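Local coordinates for protein porin B (Pseudomonas putida, PDB 4GEY) that forms a beta-barrel channel in the outer membrane and probably lets glucose and related sugars diffuse into the periplasm, at residues R101-N105 and D106-D110; A113-F116 and S117-E121. The protein carries 2 engineered substitutions. All coordinates share one frame; numbering follows the deposited sequence.

Contact 1 (R101-N105 and D106-D110); sequences RNLSN and DRISD. With DMU (decyl-beta-D-maltopyranoside), chain N.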
ATOM      1  N   ARG A 101     -13.222  -3.880  11.189  1.00 30.24           N
ATOM      2  CA  ARG A 101     -14.082  -3.176  10.252  1.00 26.29           C
ATOM      3  C   ARG A 101     -13.497  -1.820   9.868  1.00 29.53           C
ATOM      4  O   ARG A 101     -12.655  -1.272  10.585  1.00 30.49           O
ATOM      5  CB  ARG A 101     -15.469  -2.983  10.871  1.00 34.36           C
ATOM      6  CG  ARG A 101     -16.282  -4.255  11.019  1.00 39.69           C
ATOM      7  CD  ARG A 101     -17.724  -3.931  11.355  1.00 49.94           C
ATOM      8  NE  ARG A 101     -17.843  -3.380  12.701  1.00 60.11           N
ATOM      9  CZ  ARG A 101     -18.991  -3.013  13.262  1.00 68.45           C
ATOM     10  NH1 ARG A 101     -20.134  -3.131  12.595  1.00 67.14           N
ATOM     11  NH2 ARG A 101     -18.993  -2.527  14.494  1.00 76.69           N
ATOM     12  N   ASN A 102     -13.970  -1.277   8.745  1.00 27.47           N
ATOM     13  CA  ASN A 102     -13.426  -0.055   8.160  1.00 26.50           C
ATOM     14  C   ASN A 102     -14.443   1.075   8.124  1.00 32.16           C
ATOM     15  O   ASN A 102     -15.495   0.940   7.498  1.00 39.56           O
ATOM     16  CB  ASN A 102     -12.963  -0.320   6.726  1.00 27.03           C
ATOM     17  CG  ASN A 102     -12.176   0.844   6.139  1.00 29.80           C
ATOM     18  OD1 ASN A 102     -12.227   1.968   6.648  1.00 29.13           O
ATOM     19  ND2 ASN A 102     -11.413   0.569   5.079  1.00 23.39           N
ATOM     20  N   LEU A 103     -14.096   2.200   8.750  1.00 32.69           N
ATOM     21  CA  LEU A 103     -14.918   3.420   8.718  1.00 33.78           C
ATOM     22  C   LEU A 103     -15.289   3.882   7.308  1.00 33.70           C
ATOM     23  O   LEU A 103     -16.427   4.309   7.071  1.00 35.08           O
ATOM     24  CB  LEU A 103     -14.196   4.568   9.418  1.00 35.17           C
ATOM     25  CG  LEU A 103     -14.954   5.336  10.498  1.00 35.74           C
ATOM     26  CD1 LEU A 103     -14.670   6.832  10.387  1.00 28.45           C
ATOM     27  CD2 LEU A 103     -16.440   5.038  10.481  1.00 32.26           C
ATOM     28  N   SER A 104     -14.318   3.813   6.394  1.00 21.15           N
ATOM     29  CA  SER A 104     -14.518   4.207   5.007  1.00 26.34           C
ATOM     30  C   SER A 104     -15.750   3.544   4.378  1.00 33.64           C
ATOM     31  O   SER A 104     -16.515   4.180   3.645  1.00 33.78           O
ATOM     32  CB  SER A 104     -13.271   3.903   4.163  1.00 20.61           C
ATOM     33  OG  SER A 104     -12.270   4.886   4.336  1.00 27.90           O
ATOM     34  N   ASN A 105     -15.951   2.266   4.668  1.00 33.05           N
ATOM     35  CA  ASN A 105     -17.144   1.600   4.180  1.00 22.16           C
ATOM     36  C   ASN A 105     -18.378   1.957   4.990  1.00 26.91           C
ATOM     37  O   ASN A 105     -19.431   2.272   4.435  1.00 22.99           O
ATOM     38  CB  ASN A 105     -16.930   0.098   4.194  1.00 25.74           C
ATOM     39  CG  ASN A 105     -15.837  -0.325   3.258  1.00 30.47           C
ATOM     40  OD1 ASN A 105     -15.688   0.237   2.168  1.00 43.33           O
ATOM     41  ND2 ASN A 105     -15.047  -1.301   3.675  1.00 22.65           N
ATOM     42  N   ASP A 106     -18.232   1.934   6.311  1.00 28.70           N
ATOM     43  CA  ASP A 106     -19.379   1.956   7.199  1.00 23.36           C
ATOM     44  C   ASP A 106     -19.984   3.334   7.418  1.00 23.45           C
ATOM     45  O   ASP A 106     -21.151   3.427   7.767  1.00 26.46           O
ATOM     46  CB  ASP A 106     -19.037   1.270   8.526  1.00 39.58           C
ATOM     47  CG  ASP A 106     -18.793  -0.219   8.363  1.00 36.50           C
ATOM     48  OD1 ASP A 106     -19.303  -0.784   7.373  1.00 45.21           O
ATOM     49  OD2 ASP A 106     -18.094  -0.825   9.211  1.00 26.90           O
ATOM     50  N   ARG A 107     -19.210   4.401   7.204  1.00 26.81           N
ATOM     51  CA  ARG A 107     -19.746   5.774   7.347  1.00 30.02           C
ATOM     52  C   ARG A 107     -19.412   6.761   6.197  1.00 29.72           C
ATOM     53  O   ARG A 107     -20.277   7.510   5.758  1.00 28.72           O
ATOM     54  CB  ARG A 107     -19.312   6.405   8.677  1.00 25.56           C
ATOM     55  CG  ARG A 107     -19.872   5.753   9.921  1.00 27.22           C
ATOM     56  CD  ARG A 107     -21.382   5.978  10.112  1.00 32.67           C
ATOM     57  NE  ARG A 107     -22.032   4.700  10.372  1.00 30.38           N
ATOM     58  CZ  ARG A 107     -22.649   4.392  11.498  1.00 41.97           C
ATOM     59  NH1 ARG A 107     -22.738   5.287  12.466  1.00 47.15           N
ATOM     60  NH2 ARG A 107     -23.198   3.194  11.648  1.00 53.01           N
ATOM     61  N   ILE A 108     -18.169   6.778   5.730  1.00 25.69           N
ATOM     62  CA  ILE A 108     -17.729   7.812   4.792  1.00 27.51           C
ATOM     63  C   ILE A 108     -18.284   7.676   3.372  1.00 36.78           C
ATOM     64  O   ILE A 108     -18.763   8.651   2.790  1.00 36.96           O
ATOM     65  CB  ILE A 108     -16.188   7.887   4.719  1.00 33.97           C
ATOM     66  CG1 ILE A 108     -15.626   8.614   5.939  1.00 39.17           C
ATOM     67  CG2 ILE A 108     -15.729   8.614   3.472  1.00 27.17           C
ATOM     68  CD1 ILE A 108     -15.227   7.687   7.020  1.00 40.69           C
ATOM     69  N   SER A 109     -18.225   6.465   2.825  1.00 40.64           N
ATOM     70  CA  SER A 109     -18.547   6.222   1.413  1.00 31.89           C
ATOM     71  C   SER A 109     -20.015   6.311   1.026  1.00 29.30           C
ATOM     72  O   SER A 109     -20.908   5.947   1.776  1.00 29.63           O
ATOM     73  CB  SER A 109     -18.038   4.849   0.982  1.00 28.04           C
ATOM     74  OG  SER A 109     -16.630   4.849   0.862  1.00 35.56           O
ATOM     75  N   ASP A 110     -20.254   6.787  -0.181  1.00 35.77           N
ATOM     76  CA  ASP A 110     -21.504   6.493  -0.836  1.00 36.44           C
ATOM     77  C   ASP A 110     -21.525   4.968  -1.023  1.00 23.84           C
ATOM     78  O   ASP A 110     -20.576   4.398  -1.536  1.00 34.94           O
ATOM     79  CB  ASP A 110     -21.518   7.187  -2.187  1.00 34.25           C
ATOM     80  CG  ASP A 110     -22.895   7.333  -2.748  1.00 37.66           C
ATOM     81  OD1 ASP A 110     -23.491   6.299  -3.138  1.00 39.30           O
ATOM     82  OD2 ASP A 110     -23.371   8.489  -2.817  1.00 42.86           O
TER
HETATM   83  C1  DMU N 513     -16.354  -1.796  18.724  1.00 81.99           C
HETATM   84  C2  DMU N 513     -17.655  -2.190  18.241  1.00 89.46           C
HETATM   85  C3  DMU N 513     -18.735  -1.177  18.293  1.00 94.54           C
HETATM   86  C4  DMU N 513     -18.299   0.267  17.931  1.00 46.36           C
HETATM   87  O5  DMU N 513     -16.848   0.528  18.377  1.00 48.97           O
HETATM   88  C6  DMU N 513     -15.884  -0.529  18.214  1.00 61.99           C
HETATM   89  O7  DMU N 513     -19.821  -1.552  17.409  1.00100.46           O
HETATM   90  O16 DMU N 513     -14.702  -0.123  18.904  1.00 52.35           O
HETATM   91  C18 DMU N 513     -13.623   0.477  18.210  1.00 48.77           C
HETATM   92  C19 DMU N 513     -12.516   1.087  19.102  1.00 48.81           C
HETATM   93  C22 DMU N 513     -11.733   0.115  20.039  1.00 43.78           C
HETATM   94  C25 DMU N 513     -10.486   0.678  20.713  1.00 53.81           C
HETATM   95  C28 DMU N 513      -9.112   0.269  20.220  1.00 58.31           C
HETATM   96  C31 DMU N 513      -7.910   1.051  20.715  1.00 58.13           C
HETATM   97  O49 DMU N 513     -15.344  -2.831  18.376  1.00 85.70           O
HETATM   98  O55 DMU N 513     -18.076  -3.428  18.917  1.00 90.96           O
HETATM   99  C57 DMU N 513     -19.075   1.194  18.538  1.00 52.04           C
HETATM  100  O61 DMU N 513     -18.776   2.532  18.317  1.00 60.26           O
HETATM  101  C5  DMU N 513     -22.030  -2.078  16.849  1.00110.06           C
HETATM  102  C7  DMU N 513     -22.245  -1.012  15.920  1.00112.35           C
HETATM  103  C8  DMU N 513     -22.863   0.208  16.502  1.00113.93           C
HETATM  104  C9  DMU N 513     -22.476   0.572  17.987  1.00 73.05           C
HETATM  105  O1  DMU N 513     -21.584  -0.516  18.645  1.00108.06           O
HETATM  106  C10 DMU N 513     -21.120  -1.706  17.928  1.00107.30           C
HETATM  107  O2  DMU N 513     -22.621   1.315  15.671  1.00110.39           O
HETATM  108  O3  DMU N 513     -21.534  -3.287  16.163  1.00109.24           O
HETATM  109  O4  DMU N 513     -23.089  -1.542  14.861  1.00108.84           O
HETATM  110  C11 DMU N 513     -23.552   0.781  18.732  1.00 69.93           C
HETATM  111  O6  DMU N 513     -24.379   1.829  18.377  1.00 64.50           O
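S104 O, a single backbone carbonyl oxygen in the first turn of a short helix, is gripped twice by S109, five residues on. S109 N donates to S104 O at 3.0 Å, a wide i-to-i+5 bond, while S109 OG donates to the same S104 O at 2.9 Å from well above the carbonyl plane; S109 OG also accepts from Q115 N in the loop that follows. The serine can do this because OG lies beside its own backbone N (chi1 -73°), which points both donors at one acceptor. One residue earlier, L103 O receives R107 N at 2.8 Å and, more weakly, I108 N, so the helix widens into a pi-type turn before S109 leaves helical geometry. The helix, 103-108, begins the long connection between barrel strands 89-100 and 129-140. N102 is its N-cap: N102 OD1 accepts S104 N at 2.8 Å, and N102 O takes D106 N. On the apolar side, L103 divides its branches. L103 CD1 meets I108 CD1 at 3.5 Å with the two side chains crossing at about a right angle, and L103 CD2 lies against R107 CG at 3.6 Å; strands 42-57 and 425-435 cover this side. The guanidinium of R107 turns back, its NE donating to D106 O at 3.0 Å, and is salt-bridged to D63. R101 NH2 donates a hydrogen bond to O3 of the bound detergent decyl maltoside at 3.1 Å. D106 OD2 is salt-bridged to R67; toward R101 it offers opposite charge alone, since it lies well out of that guanidinium plane.

Contact 2 (A113-F116 and S117-E121); sequences AGQF and SSVQE. With BGC (beta-D-glucopyranose), chain B.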
ATOM      1  N   ALA A 113     -20.606   3.977  -4.505  1.00 32.13           N
ATOM      2  CA  ALA A 113     -19.383   4.578  -5.021  1.00 35.68           C
ATOM      3  C   ALA A 113     -18.434   4.847  -3.852  1.00 34.71           C
ATOM      4  O   ALA A 113     -18.321   5.972  -3.353  1.00 38.49           O
ATOM      5  CB  ALA A 113     -19.689   5.869  -5.793  1.00 28.58           C
ATOM      6  N   GLY A 114     -17.757   3.793  -3.420  1.00 30.59           N
ATOM      7  CA  GLY A 114     -16.970   3.834  -2.209  1.00 22.20           C
ATOM      8  C   GLY A 114     -15.697   4.619  -2.388  1.00 25.98           C
ATOM      9  O   GLY A 114     -15.238   4.827  -3.514  1.00 23.61           O
ATOM     10  N   GLN A 115     -15.131   5.051  -1.267  1.00 21.31           N
ATOM     11  CA  GLN A 115     -13.884   5.794  -1.244  1.00 24.41           C
ATOM     12  C   GLN A 115     -12.759   5.019  -1.918  1.00 27.20           C
ATOM     13  O   GLN A 115     -12.680   3.803  -1.793  1.00 34.28           O
ATOM     14  CB  GLN A 115     -13.481   6.103   0.202  1.00 24.34           C
ATOM     15  CG  GLN A 115     -12.337   7.072   0.283  1.00 20.37           C
ATOM     16  CD  GLN A 115     -11.820   7.244   1.665  1.00 29.81           C
ATOM     17  OE1 GLN A 115     -12.427   6.765   2.627  1.00 25.21           O
ATOM     18  NE2 GLN A 115     -10.682   7.929   1.792  1.00 20.01           N
ATOM     19  N   PHE A 116     -11.890   5.716  -2.639  1.00 25.66           N
ATOM     20  CA  PHE A 116     -10.781   5.041  -3.284  1.00 26.92           C
ATOM     21  C   PHE A 116      -9.731   4.707  -2.244  1.00 27.97           C
ATOM     22  O   PHE A 116      -9.377   3.546  -2.063  1.00 32.45           O
ATOM     23  CB  PHE A 116     -10.211   5.865  -4.448  1.00 20.73           C
ATOM     24  CG  PHE A 116     -11.090   5.873  -5.648  1.00 21.26           C
ATOM     25  CD1 PHE A 116     -11.079   4.811  -6.531  1.00 21.57           C
ATOM     26  CD2 PHE A 116     -11.965   6.925  -5.877  1.00 34.38           C
ATOM     27  CE1 PHE A 116     -11.916   4.794  -7.642  1.00 23.54           C
ATOM     28  CE2 PHE A 116     -12.799   6.925  -6.986  1.00 36.71           C
ATOM     29  CZ  PHE A 116     -12.776   5.854  -7.872  1.00 33.66           C
ATOM     30  N   SER A 117      -9.255   5.731  -1.548  1.00 29.93           N
ATOM     31  CA  SER A 117      -8.389   5.538  -0.399  1.00 29.29           C
ATOM     32  C   SER A 117      -9.215   5.010   0.780  1.00 25.94           C
ATOM     33  O   SER A 117     -10.395   4.684   0.633  1.00 31.28           O
ATOM     34  CB  SER A 117      -7.686   6.849  -0.023  1.00 30.41           C
ATOM     35  OG  SER A 117      -6.707   6.642   0.987  1.00 27.45           O
ATOM     36  N   SER A 118      -8.587   4.929   1.945  1.00 21.13           N
ATOM     37  CA  SER A 118      -9.175   4.277   3.103  1.00 19.66           C
ATOM     38  C   SER A 118      -8.569   4.886   4.351  1.00 30.47           C
ATOM     39  O   SER A 118      -7.360   5.147   4.403  1.00 30.28           O
ATOM     40  CB  SER A 118      -8.888   2.774   3.069  1.00 19.72           C
ATOM     41  OG  SER A 118      -9.036   2.203   4.356  1.00 19.88           O
ATOM     42  N   VAL A 119      -9.400   5.117   5.359  1.00 27.18           N
ATOM     43  CA  VAL A 119      -8.936   5.790   6.567  1.00 28.68           C
ATOM     44  C   VAL A 119      -8.326   4.811   7.554  1.00 33.74           C
ATOM     45  O   VAL A 119      -7.891   5.195   8.639  1.00 34.76           O
ATOM     46  CB  VAL A 119     -10.065   6.581   7.241  1.00 25.35           C
ATOM     47  CG1 VAL A 119     -10.590   7.603   6.277  1.00 25.98           C
ATOM     48  CG2 VAL A 119     -11.186   5.650   7.690  1.00 23.19           C
ATOM     49  N   GLN A 120      -8.295   3.541   7.170  1.00 29.83           N
ATOM     50  CA  GLN A 120      -7.648   2.527   7.987  1.00 28.44           C
ATOM     51  C   GLN A 120      -6.872   1.588   7.077  1.00 26.82           C
ATOM     52  O   GLN A 120      -7.364   0.502   6.748  1.00 27.53           O
ATOM     53  CB  GLN A 120      -8.677   1.745   8.808  1.00 23.93           C
ATOM     54  CG  GLN A 120      -9.316   2.540   9.916  1.00 28.00           C
ATOM     55  CD  GLN A 120     -10.648   1.941  10.388  1.00 27.97           C
ATOM     56  OE1 GLN A 120     -11.724   2.319   9.896  1.00 26.31           O
ATOM     57  NE2 GLN A 120     -10.579   1.014  11.346  1.00 22.77           N
ATOM     58  N   GLU A 121      -5.664   2.002   6.683  1.00 21.41           N
ATOM     59  CA  GLU A 121      -4.863   1.253   5.700  1.00 19.89           C
ATOM     60  C   GLU A 121      -4.748  -0.223   6.045  1.00 23.95           C
ATOM     61  O   GLU A 121      -4.647  -1.057   5.169  1.00 23.19           O
ATOM     62  CB  GLU A 121      -3.446   1.839   5.544  1.00 19.57           C
ATOM     63  CG  GLU A 121      -2.546   1.763   6.798  1.00 19.74           C
ATOM     64  CD  GLU A 121      -1.806   0.435   6.946  1.00 38.92           C
ATOM     65  OE1 GLU A 121      -1.185   0.194   8.006  1.00 44.75           O
ATOM     66  OE2 GLU A 121      -1.809  -0.367   5.991  1.00 33.30           O
TER
HETATM   67  C2  BGC B 501      -4.840  -3.041   2.900  0.71 55.08           C
HETATM   68  C3  BGC B 501      -3.520  -2.581   2.880  0.71 55.74           C
HETATM   69  C4  BGC B 501      -2.718  -3.250   1.859  0.71 61.57           C
HETATM   70  C5  BGC B 501      -3.336  -3.155   0.430  0.71 48.98           C
HETATM   71  C6  BGC B 501      -2.759  -3.953  -0.503  0.71 52.78           C
HETATM   72  C1  BGC B 501      -5.517  -2.815   1.649  0.71 51.58           C
HETATM   73  O1  BGC B 501      -6.804  -3.308   1.755  0.71 49.70           O
HETATM   74  O2  BGC B 501      -5.562  -2.354   3.975  0.71 61.21           O
HETATM   75  O3  BGC B 501      -2.936  -2.779   4.214  0.71 60.25           O
HETATM   76  O4  BGC B 501      -1.423  -2.720   1.888  0.71 71.00           O
HETATM   77  O5  BGC B 501      -4.813  -3.506   0.586  0.71 56.13           O
HETATM   78  O6  BGC B 501      -3.070  -5.306  -0.541  0.71 51.88           O
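The glucose site of the channel is reached at the far end of this loop, where O3 of beta-D-glucopyranose donates to E121 O at 2.6 Å. E121 OE2 also comes within 3.2 Å of O3 of the sugar, while its OE1 is salt-bridged to K431; R98, W123 and R125 bind the same glucose. Further back, Q115 runs its side chain alongside the S117 carbonyl. With CG anti to the backbone N (chi1 -170°) and the chain extended beyond it, CG of Q115 comes to 3.1 Å from S117 O, and NE2 lies 3.7 Å from S117 CB. No hydrogen bond joins the two residues; the amide OE1 of Q115 is instead hydrogen-bonded to S104 OG. An ST turn then bends the chain, Q120 N donating to S118 OG at 3.2 Å, with S118 OG also bonded to N102. An alanine here in place of Q115 would remove the amide and is likely to leave S104 OG without that partner and open a gap beside the S117 carbonyl. V119 CG1 faces OE1 of Q115 at 4.2 Å, and both side chains touch I413 of strand 404-414. The F116 ring packs on I355 and V357 of strand 347-357.

In the fold
From the N terminus, the chain leaves barrel strand 89-100, turns through helix 103-108 in contact 1, and then runs on as the loop of contact 2 before strand 129-140. The two contacts are in series, neither enclosing nor crossing the other, with centres 7 Å apart. The loop nevertheless folds back on the helix: S104 OG lies 2.5 Å from Q115 OE1 and S109 OG 2.6 Å from Q115 N, both probable hydrogen bonds. Contact 1 packs against strands 42-57, 66-79 and 425-435, and contact 2 against 347-357, 388-399 and 404-414. Together they connect separate parts of the barrel wall with the glucose site.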